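Local coordinates for protein putative phosphosugar isomerases (Salmonella typhimurium LT2, PDB 3FKJ) that probably acts as a phosphosugar isomerase, binding a sugar phosphate or similar carbohydrate derivative through SIS-type domains, at residues Asp200-Glu211 with Tyr287-Asp295; Ile265-Thr273 with Gly309-His317. One frame throughout, in Å; residues are numbered along the deposited sequence.

Interaction 1. Residues Asp200-Glu211 with Tyr287-Asp295; sequences DAQRFAAEWKDE and YQGKLQLID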
loop_
_atom_site.group_PDB
_atom_site.type_symbol
_atom_site.label_atom_id
_atom_site.label_comp_id
_atom_site.label_asym_id
_atom_site.label_seq_id
_atom_site.Cartn_x
_atom_site.Cartn_y
_atom_site.Cartn_z
ATOM N N ASP A 200 19.060 7.280 -23.176
ATOM C CA ASP A 200 17.602 7.273 -23.006
ATOM C C ASP A 200 17.144 8.336 -21.994
ATOM O O ASP A 200 16.164 9.030 -22.248
ATOM C CB ASP A 200 17.097 5.882 -22.603
ATOM C CG ASP A 200 15.576 5.770 -22.666
ATOM O OD1 ASP A 200 15.012 6.027 -23.736
ATOM O OD2 ASP A 200 14.939 5.429 -21.641
ATOM N N ALA A 201 17.886 8.473 -20.894
ATOM C CA ALA A 201 17.573 9.410 -19.812
ATOM C C ALA A 201 17.579 10.846 -20.293
ATOM O O ALA A 201 16.719 11.637 -19.906
ATOM C CB ALA A 201 18.558 9.237 -18.678
ATOM N N GLN A 202 18.555 11.175 -21.135
ATOM C CA GLN A 202 18.647 12.496 -21.779
ATOM C C GLN A 202 17.447 12.819 -22.650
ATOM O O GLN A 202 16.956 13.939 -22.684
ATOM C CB GLN A 202 19.911 12.581 -22.654
ATOM C CG GLN A 202 21.196 12.752 -21.886
ATOM C CD GLN A 202 21.037 13.752 -20.764
ATOM O OE1 GLN A 202 20.572 14.866 -20.987
ATOM N NE2 GLN A 202 21.371 13.344 -19.539
ATOM N N ARG A 203 17.015 11.815 -23.383
ATOM C CA ARG A 203 15.952 11.942 -24.354
ATOM C C ARG A 203 14.599 12.071 -23.585
ATOM O O ARG A 203 13.716 12.890 -23.929
ATOM C CB ARG A 203 16.109 10.724 -25.283
ATOM C CG ARG A 203 15.097 10.514 -26.363
ATOM C CD ARG A 203 14.219 9.281 -26.064
ATOM N NE ARG A 203 12.947 9.676 -25.469
ATOM C CZ ARG A 203 12.438 9.257 -24.305
ATOM N NH1 ARG A 203 11.266 9.762 -23.928
ATOM N NH2 ARG A 203 13.043 8.338 -23.525
ATOM N N PHE A 204 14.485 11.299 -22.504
ATOM C CA PHE A 204 13.401 11.399 -21.532
ATOM C C PHE A 204 13.263 12.807 -20.917
ATOM O O PHE A 204 12.167 13.421 -20.960
ATOM C CB PHE A 204 13.631 10.355 -20.436
ATOM C CG PHE A 204 12.743 10.515 -19.237
ATOM C CD1 PHE A 204 11.455 10.010 -19.235
ATOM C CD2 PHE A 204 13.197 11.164 -18.103
ATOM C CE1 PHE A 204 10.657 10.149 -18.155
ATOM C CE2 PHE A 204 12.379 11.292 -16.988
ATOM C CZ PHE A 204 11.120 10.788 -17.010
ATOM N N ALA A 205 14.357 13.298 -20.335
ATOM C CA ALA A 205 14.409 14.649 -19.754
ATOM C C ALA A 205 13.907 15.703 -20.745
ATOM O O ALA A 205 12.999 16.464 -20.424
ATOM C CB ALA A 205 15.806 14.967 -19.314
ATOM N N ALA A 206 14.463 15.716 -21.965
ATOM C CA ALA A 206 14.058 16.696 -22.985
ATOM C C ALA A 206 12.565 16.566 -23.345
ATOM O O ALA A 206 11.873 17.569 -23.524
ATOM C CB ALA A 206 14.922 16.606 -24.237
ATOM N N GLU A 207 12.059 15.340 -23.426
ATOM C CA GLU A 207 10.672 15.132 -23.862
ATOM C C GLU A 207 9.616 15.214 -22.760
ATOM O O GLU A 207 8.436 15.435 -23.060
ATOM C CB GLU A 207 10.551 13.825 -24.640
ATOM C CG GLU A 207 11.110 13.984 -26.050
ATOM C CD GLU A 207 11.574 12.684 -26.671
ATOM O OE1 GLU A 207 10.882 11.664 -26.471
ATOM O OE2 GLU A 207 12.616 12.698 -27.384
ATOM N N TRP A 208 10.034 15.090 -21.500
ATOM C CA TRP A 208 9.093 15.016 -20.352
ATOM C C TRP A 208 9.146 16.231 -19.443
ATOM O O TRP A 208 8.349 16.352 -18.527
ATOM C CB TRP A 208 9.376 13.763 -19.525
ATOM C CG TRP A 208 8.934 12.478 -20.183
ATOM C CD1 TRP A 208 9.374 11.952 -21.376
ATOM C CD2 TRP A 208 7.986 11.546 -19.666
ATOM N NE1 TRP A 208 8.767 10.748 -21.619
ATOM C CE2 TRP A 208 7.906 10.471 -20.590
ATOM C CE3 TRP A 208 7.210 11.494 -18.501
ATOM C CZ2 TRP A 208 7.047 9.378 -20.393
ATOM C CZ3 TRP A 208 6.360 10.392 -18.309
ATOM C CH2 TRP A 208 6.294 9.357 -19.239
ATOM N N LYS A 209 10.052 17.158 -19.728
ATOM C CA LYS A 209 10.278 18.324 -18.887
ATOM C C LYS A 209 9.072 19.215 -18.645
ATOM O O LYS A 209 9.041 19.922 -17.634
ATOM C CB LYS A 209 11.415 19.182 -19.465
ATOM C CG LYS A 209 11.255 19.602 -20.921
ATOM C CD LYS A 209 12.242 20.697 -21.228
ATOM C CE LYS A 209 12.220 21.085 -22.689
ATOM N NZ LYS A 209 12.766 22.437 -22.770
ATOM N N ASP A 210 8.088 19.187 -19.552
ATOM C CA ASP A 210 6.897 20.026 -19.408
ATOM C C ASP A 210 5.643 19.324 -18.876
ATOM O O ASP A 210 4.615 19.955 -18.741
ATOM C CB ASP A 210 6.594 20.728 -20.733
ATOM C CG ASP A 210 7.760 21.578 -21.216
ATOM O OD1 ASP A 210 8.337 22.313 -20.390
ATOM O OD2 ASP A 210 8.121 21.492 -22.401
ATOM N N GLU A 211 5.730 18.039 -18.532
ATOM C CA GLU A 211 4.590 17.311 -17.967
ATOM C C GLU A 211 4.308 17.772 -16.531
ATOM O O GLU A 211 5.221 17.966 -15.723
ATOM C CB GLU A 211 4.841 15.806 -18.017
ATOM C CG GLU A 211 5.128 15.277 -19.446
ATOM C CD GLU A 211 3.932 15.436 -20.378
ATOM O OE1 GLU A 211 2.840 15.795 -19.893
ATOM O OE2 GLU A 211 4.071 15.225 -21.599
ATOM N N TYR A 287 -3.595 2.961 -26.717
ATOM C CA TYR A 287 -4.309 4.222 -26.538
ATOM C C TYR A 287 -3.391 5.439 -26.543
ATOM O O TYR A 287 -3.777 6.539 -26.159
ATOM C CB TYR A 287 -5.281 4.108 -25.363
ATOM C CG TYR A 287 -6.355 3.110 -25.722
ATOM C CD1 TYR A 287 -7.388 3.462 -26.600
ATOM C CD2 TYR A 287 -6.294 1.795 -25.276
ATOM C CE1 TYR A 287 -8.368 2.530 -26.992
ATOM C CE2 TYR A 287 -7.262 0.858 -25.663
ATOM C CZ TYR A 287 -8.300 1.232 -26.507
ATOM O OH TYR A 287 -9.265 0.321 -26.888
ATOM N N GLN A 288 -2.190 5.219 -27.074
ATOM C CA GLN A 288 -1.211 6.263 -27.314
ATOM C C GLN A 288 -0.906 7.075 -26.064
ATOM O O GLN A 288 -0.769 8.295 -26.134
ATOM C CB GLN A 288 -1.674 7.214 -28.430
ATOM C CG GLN A 288 -1.902 6.587 -29.766
ATOM C CD GLN A 288 -3.069 7.235 -30.481
ATOM O OE1 GLN A 288 -3.122 8.461 -30.664
ATOM N NE2 GLN A 288 -4.024 6.415 -30.873
ATOM N N GLY A 289 -0.791 6.403 -24.920
ATOM C CA GLY A 289 -0.233 7.038 -23.769
ATOM C C GLY A 289 1.224 7.366 -24.013
ATOM O O GLY A 289 1.874 6.756 -24.861
ATOM N N LYS A 290 1.724 8.342 -23.257
ATOM C CA LYS A 290 3.129 8.707 -23.262
ATOM C C LYS A 290 3.860 7.810 -22.310
ATOM O O LYS A 290 3.901 8.076 -21.112
ATOM C CB LYS A 290 3.324 10.163 -22.840
ATOM C CG LYS A 290 4.741 10.666 -23.058
ATOM C CD LYS A 290 4.877 12.101 -22.619
ATOM C CE LYS A 290 6.178 12.707 -23.048
ATOM N NZ LYS A 290 6.059 14.166 -23.105
ATOM N N LEU A 291 4.448 6.748 -22.849
ATOM C CA LEU A 291 5.016 5.691 -22.015
ATOM C C LEU A 291 6.539 5.761 -22.003
ATOM O O LEU A 291 7.154 5.772 -23.038
ATOM C CB LEU A 291 4.518 4.315 -22.490
ATOM C CG LEU A 291 5.111 3.055 -21.828
ATOM C CD1 LEU A 291 4.951 3.062 -20.295
ATOM C CD2 LEU A 291 4.507 1.794 -22.468
ATOM N N GLN A 292 7.130 5.849 -20.814
ATOM C CA GLN A 292 8.551 5.576 -20.606
ATOM C C GLN A 292 8.604 4.208 -19.956
ATOM O O GLN A 292 8.117 4.021 -18.821
ATOM C CB GLN A 292 9.195 6.597 -19.671
ATOM C CG GLN A 292 10.649 6.257 -19.257
ATOM C CD GLN A 292 11.609 6.341 -20.440
ATOM O OE1 GLN A 292 11.419 7.151 -21.329
ATOM N NE2 GLN A 292 12.628 5.487 -20.456
ATOM N N LEU A 293 9.144 3.246 -20.687
ATOM C CA LEU A 293 9.347 1.914 -20.164
ATOM C C LEU A 293 10.761 1.799 -19.606
ATOM O O LEU A 293 11.716 2.148 -20.270
ATOM C CB LEU A 293 9.119 0.887 -21.272
ATOM C CG LEU A 293 9.151 -0.596 -20.882
ATOM C CD1 LEU A 293 8.203 -0.938 -19.729
ATOM C CD2 LEU A 293 8.833 -1.409 -22.117
ATOM N N ILE A 294 10.888 1.332 -18.372
ATOM C CA ILE A 294 12.195 0.952 -17.822
ATOM C C ILE A 294 12.103 -0.511 -17.412
ATOM O O ILE A 294 11.418 -0.851 -16.455
ATOM C CB ILE A 294 12.588 1.851 -16.638
ATOM C CG1 ILE A 294 12.569 3.338 -17.093
ATOM C CG2 ILE A 294 13.958 1.436 -16.114
ATOM C CD1 ILE A 294 12.804 4.357 -16.006
ATOM N N ASP A 295 12.791 -1.378 -18.161
ATOM C CA ASP A 295 12.622 -2.819 -18.027
ATOM C C ASP A 295 13.807 -3.443 -17.306
ATOM O O ASP A 295 14.931 -3.400 -17.822
ATOM C CB ASP A 295 12.459 -3.458 -19.419
ATOM C CG ASP A 295 12.162 -4.968 -19.348
ATOM O OD1 ASP A 295 12.019 -5.516 -18.217
ATOM O OD2 ASP A 295 12.051 -5.605 -20.422
#
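Lys290 and Gln292 of strand 290-295 reach across to helix 198-208, which packs on a four-stranded parallel sheet, part of an alpha/beta fold consistent with the SIS family. Helix and strand run nearly antiparallel, at 157°. The tight part centres on Trp208 and the stem of Gln292. Trp208 is sandwiched: Phe204 CE1 lies over one face, and Lys290 CE over the other. Lys290 CE is 3.6 Å from the centroid of the five-membered ring, a CH-pi contact. Its NZ adds a cation-pi contact over the same ring. The far end of the indole reaches the strand backbone, with CH2 of Trp208 3.3 Å from Lys290 O. Gln292 CB packs against Trp208 CZ2, and its CG against Phe204 CD1.

The outer side is polar and more exposed. The lysine chain is extended from CG onward and carries NZ past the indole. There NZ gives a hydrogen bond to Glu207 O, from above the carbonyl plane, and a salt bridge to Glu211 OE2 on its anti lone pair. Arg203 is tied within the helix to Asp200 and Glu207. Its NE and NH1 both hold Glu207 OE1, from the same face of that carboxylate.

Gln292 joins this network with both ends of its amide. The guanidinium of Arg203 lies nearly coplanar with the amide, 6° apart, and NH2 of Arg203 bonds Gln292 OE1 in the carbonyl plane at 3.0 Å. Tyr324 of helix 313-331 also bonds Asp200 OD2. That same oxygen takes Gln292 NE2 at 2.6 Å, on its syn lone pair.

Interaction 2. Residues Ile265-Thr273 with Gly309-His317; sequences ILLQSSGRT and GEYFCGLLH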
loop_
_atom_site.group_PDB
_atom_site.type_symbol
_atom_site.label_atom_id
_atom_site.label_comp_id
_atom_site.label_asym_id
_atom_site.label_seq_id
_atom_site.Cartn_x
_atom_site.Cartn_y
_atom_site.Cartn_z
ATOM N N ILE A 265 5.247 6.204 -16.426
ATOM C CA ILE A 265 6.533 5.556 -16.321
ATOM C C ILE A 265 6.262 4.180 -15.664
ATOM O O ILE A 265 5.816 4.111 -14.499
ATOM C CB ILE A 265 7.556 6.389 -15.473
ATOM C CG1 ILE A 265 7.632 7.824 -16.032
ATOM C CG2 ILE A 265 8.941 5.652 -15.455
ATOM C CD1 ILE A 265 8.160 8.894 -15.087
ATOM N N LEU A 266 6.496 3.120 -16.446
ATOM C CA LEU A 266 6.338 1.733 -16.015
ATOM C C LEU A 266 7.701 1.174 -15.681
ATOM O O LEU A 266 8.604 1.178 -16.503
ATOM C CB LEU A 266 5.654 0.864 -17.074
ATOM C CG LEU A 266 5.493 -0.656 -16.822
ATOM C CD1 LEU A 266 4.559 -0.900 -15.663
ATOM C CD2 LEU A 266 4.959 -1.350 -18.048
ATOM N N LEU A 267 7.841 0.730 -14.440
ATOM C CA LEU A 267 9.014 0.001 -13.979
ATOM C C LEU A 267 8.689 -1.462 -14.065
ATOM O O LEU A 267 8.139 -2.017 -13.136
ATOM C CB LEU A 267 9.354 0.378 -12.543
ATOM C CG LEU A 267 9.519 1.882 -12.266
ATOM C CD1 LEU A 267 9.979 2.013 -10.878
ATOM C CD2 LEU A 267 10.493 2.550 -13.230
ATOM N N GLN A 268 9.014 -2.048 -15.215
ATOM C CA GLN A 268 8.705 -3.441 -15.540
ATOM C C GLN A 268 9.696 -4.407 -14.855
ATOM O O GLN A 268 10.905 -4.140 -14.764
ATOM C CB GLN A 268 8.717 -3.661 -17.070
ATOM C CG GLN A 268 8.310 -5.060 -17.505
ATOM C CD GLN A 268 8.092 -5.200 -19.000
ATOM O OE1 GLN A 268 8.643 -4.433 -19.793
ATOM N NE2 GLN A 268 7.281 -6.191 -19.394
ATOM N N SER A 269 9.139 -5.520 -14.383
ATOM C CA SER A 269 9.875 -6.520 -13.638
ATOM C C SER A 269 10.160 -7.754 -14.486
ATOM O O SER A 269 9.456 -8.038 -15.487
ATOM C CB SER A 269 9.059 -6.997 -12.421
ATOM O OG SER A 269 8.770 -5.954 -11.519
ATOM N N SER A 270 11.194 -8.487 -14.071
ATOM C CA SER A 270 11.378 -9.853 -14.508
ATOM C C SER A 270 10.482 -10.749 -13.667
ATOM O O SER A 270 9.877 -10.322 -12.672
ATOM C CB SER A 270 12.839 -10.280 -14.320
ATOM O OG SER A 270 13.114 -10.488 -12.941
ATOM N N GLY A 271 10.443 -12.015 -14.029
ATOM C CA GLY A 271 9.820 -12.991 -13.208
ATOM C C GLY A 271 8.315 -12.936 -13.232
ATOM O O GLY A 271 7.701 -12.545 -14.226
ATOM N N ARG A 272 7.717 -13.332 -12.114
ATOM C CA ARG A 272 6.309 -13.788 -12.115
ATOM C C ARG A 272 5.222 -12.755 -12.449
ATOM O O ARG A 272 4.209 -13.124 -13.082
ATOM C CB ARG A 272 5.986 -14.474 -10.797
ATOM C CG ARG A 272 6.700 -15.826 -10.670
ATOM C CD ARG A 272 6.688 -16.315 -9.238
ATOM N NE ARG A 272 7.445 -15.456 -8.332
ATOM C CZ ARG A 272 7.458 -15.575 -6.998
ATOM N NH1 ARG A 272 6.769 -16.518 -6.403
ATOM N NH2 ARG A 272 8.166 -14.757 -6.243
ATOM N N THR A 273 5.444 -11.487 -12.085
ATOM C CA THR A 273 4.439 -10.435 -12.303
ATOM C C THR A 273 4.599 -9.716 -13.647
ATOM O O THR A 273 3.759 -8.901 -14.035
ATOM C CB THR A 273 4.370 -9.445 -11.097
ATOM O OG1 THR A 273 5.542 -8.609 -11.089
ATOM C CG2 THR A 273 4.290 -10.239 -9.779
ATOM N N GLY A 309 16.521 -13.559 -9.355
ATOM C CA GLY A 309 16.745 -12.185 -9.774
ATOM C C GLY A 309 15.496 -11.308 -9.765
ATOM O O GLY A 309 15.603 -10.109 -9.806
ATOM N N GLU A 310 14.320 -11.916 -9.735
ATOM C CA GLU A 310 13.064 -11.180 -9.595
ATOM C C GLU A 310 13.119 -10.338 -8.338
ATOM O O GLU A 310 12.672 -9.205 -8.352
ATOM C CB GLU A 310 11.879 -12.142 -9.546
ATOM C CG GLU A 310 10.536 -11.510 -9.185
ATOM C CD GLU A 310 9.457 -12.536 -8.962
ATOM O OE1 GLU A 310 9.403 -13.517 -9.730
ATOM O OE2 GLU A 310 8.660 -12.358 -8.025
ATOM N N TYR A 311 13.697 -10.877 -7.260
ATOM C CA TYR A 311 13.724 -10.173 -5.969
ATOM C C TYR A 311 14.591 -8.904 -5.937
ATOM O O TYR A 311 14.477 -8.119 -4.996
ATOM C CB TYR A 311 14.087 -11.129 -4.824
ATOM C CG TYR A 311 13.043 -12.219 -4.595
ATOM C CD1 TYR A 311 11.719 -11.894 -4.399
ATOM C CD2 TYR A 311 13.378 -13.556 -4.620
ATOM C CE1 TYR A 311 10.773 -12.839 -4.242
ATOM C CE2 TYR A 311 12.412 -14.530 -4.436
ATOM C CZ TYR A 311 11.103 -14.165 -4.258
ATOM O OH TYR A 311 10.081 -15.089 -4.064
ATOM N N PHE A 312 15.419 -8.681 -6.972
ATOM C CA PHE A 312 16.308 -7.494 -7.041
ATOM C C PHE A 312 15.785 -6.402 -7.956
ATOM O O PHE A 312 16.458 -5.367 -8.119
ATOM C CB PHE A 312 17.714 -7.868 -7.577
ATOM C CG PHE A 312 18.460 -8.796 -6.696
ATOM C CD1 PHE A 312 18.173 -10.152 -6.708
ATOM C CD2 PHE A 312 19.434 -8.312 -5.820
ATOM C CE1 PHE A 312 18.866 -11.036 -5.874
ATOM C CE2 PHE A 312 20.102 -9.178 -4.981
ATOM C CZ PHE A 312 19.810 -10.553 -5.005
ATOM N N CYS A 313 14.632 -6.648 -8.593
ATOM C CA CYS A 313 14.065 -5.684 -9.547
ATOM C C CYS A 313 13.828 -4.308 -8.928
ATOM O O CYS A 313 14.144 -3.318 -9.549
ATOM C CB CYS A 313 12.776 -6.195 -10.181
ATOM S SG CYS A 313 13.077 -7.472 -11.421
ATOM N N GLY A 314 13.305 -4.253 -7.707
ATOM C CA GLY A 314 13.023 -2.961 -7.076
ATOM C C GLY A 314 14.312 -2.203 -6.806
ATOM O O GLY A 314 14.417 -1.031 -7.088
ATOM N N LEU A 315 15.285 -2.901 -6.233
ATOM C CA LEU A 315 16.603 -2.346 -5.971
ATOM C C LEU A 315 17.286 -1.822 -7.233
ATOM O O LEU A 315 17.838 -0.733 -7.252
ATOM C CB LEU A 315 17.487 -3.403 -5.335
ATOM C CG LEU A 315 17.135 -3.921 -3.949
ATOM C CD1 LEU A 315 18.184 -4.938 -3.550
ATOM C CD2 LEU A 315 17.076 -2.790 -2.950
ATOM N N LEU A 316 17.206 -2.585 -8.308
ATOM C CA LEU A 316 17.769 -2.101 -9.565
ATOM C C LEU A 316 17.070 -0.837 -10.084
ATOM O O LEU A 316 17.755 0.099 -10.540
ATOM C CB LEU A 316 17.744 -3.216 -10.613
ATOM C CG LEU A 316 18.312 -2.889 -11.997
ATOM C CD1 LEU A 316 19.794 -2.563 -11.940
ATOM C CD2 LEU A 316 18.057 -4.069 -12.909
ATOM N N HIS A 317 15.725 -0.820 -10.067
ATOM C CA HIS A 317 14.993 0.360 -10.531
ATOM C C HIS A 317 15.384 1.585 -9.706
ATOM O O HIS A 317 15.628 2.608 -10.273
ATOM C CB HIS A 317 13.464 0.173 -10.464
ATOM C CG HIS A 317 12.902 -0.718 -11.536
ATOM N ND1 HIS A 317 12.982 -0.421 -12.878
ATOM C CD2 HIS A 317 12.231 -1.892 -11.453
ATOM C CE1 HIS A 317 12.394 -1.379 -13.573
ATOM N NE2 HIS A 317 11.938 -2.286 -12.735
#
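Arg272 and Glu310 form a side-on salt bridge at the outer end of this contact. Arg272 NE meets Glu310 OE1 at 3.1 Å, on the syn lone pair, while NH2 of Arg272 reaches Glu310 OE2 at 3.0 Å. The backbone N of Arg272 also bonds OE1, from above the carboxylate plane and almost straight (171°). Two donors thus grip Glu310 OE1. The glutamate chain is extended beyond CG, which carries the carboxylate across to Arg272. A weak bond runs from Arg272 NH2 to the hydroxyl of Tyr311.

Further in, Ser270 N points at Cys313 SG, a hydrogen bond of 3.4 Å. Ser270 OG packs on the same sulfur. At the inner end, His317 lays its ring flat on Leu267 CB, 3.6 Å from the ring centre. His317 NE2 bonds Gln268 O at 2.9 Å, from above the carbonyl plane.

A second shell holds these groups. Tyr60 bonds Glu310 OE2, and Glu65 bonds the Tyr311 hydroxyl. Ser222 holds Ser269 OG, and Asp278 takes Gln268 NE2.

The contact joins the C-terminal end of parallel strand 263-268 and its following loop to the 3-10 turn 309-312 and the first turn of helix 313-331. SIS-family proteins commonly bind ligands near such strand ends. Helix 56-65 borders Arg272 and Tyr311, strand 213-218 flanks Leu267, and helix 274-286 packs on Gln268.

In the fold
Both interactions use the same parallel sheet. Strand 290-295 of interaction 1 is an outermost strand of that sheet within the chain, and strand 263-268 of interaction 2 is its neighbour. Backbone hydrogen bonds probably join Ile294 to Leu266 and Gln268. Helix 313-331 serves both, with its start in interaction 2 and Tyr324 beside interaction 1. The centre of interaction 1 lies about 22 Å from the centre of the chain, and that of interaction 2 about 11 Å. Both carry a salt bridge. Interaction 1 sets an aromatic sandwich beside exposed or partly exposed charges. Interaction 2 is largely buried, its acid Glu310 included, and backbone groups, Cys313 and His317 add further bonds.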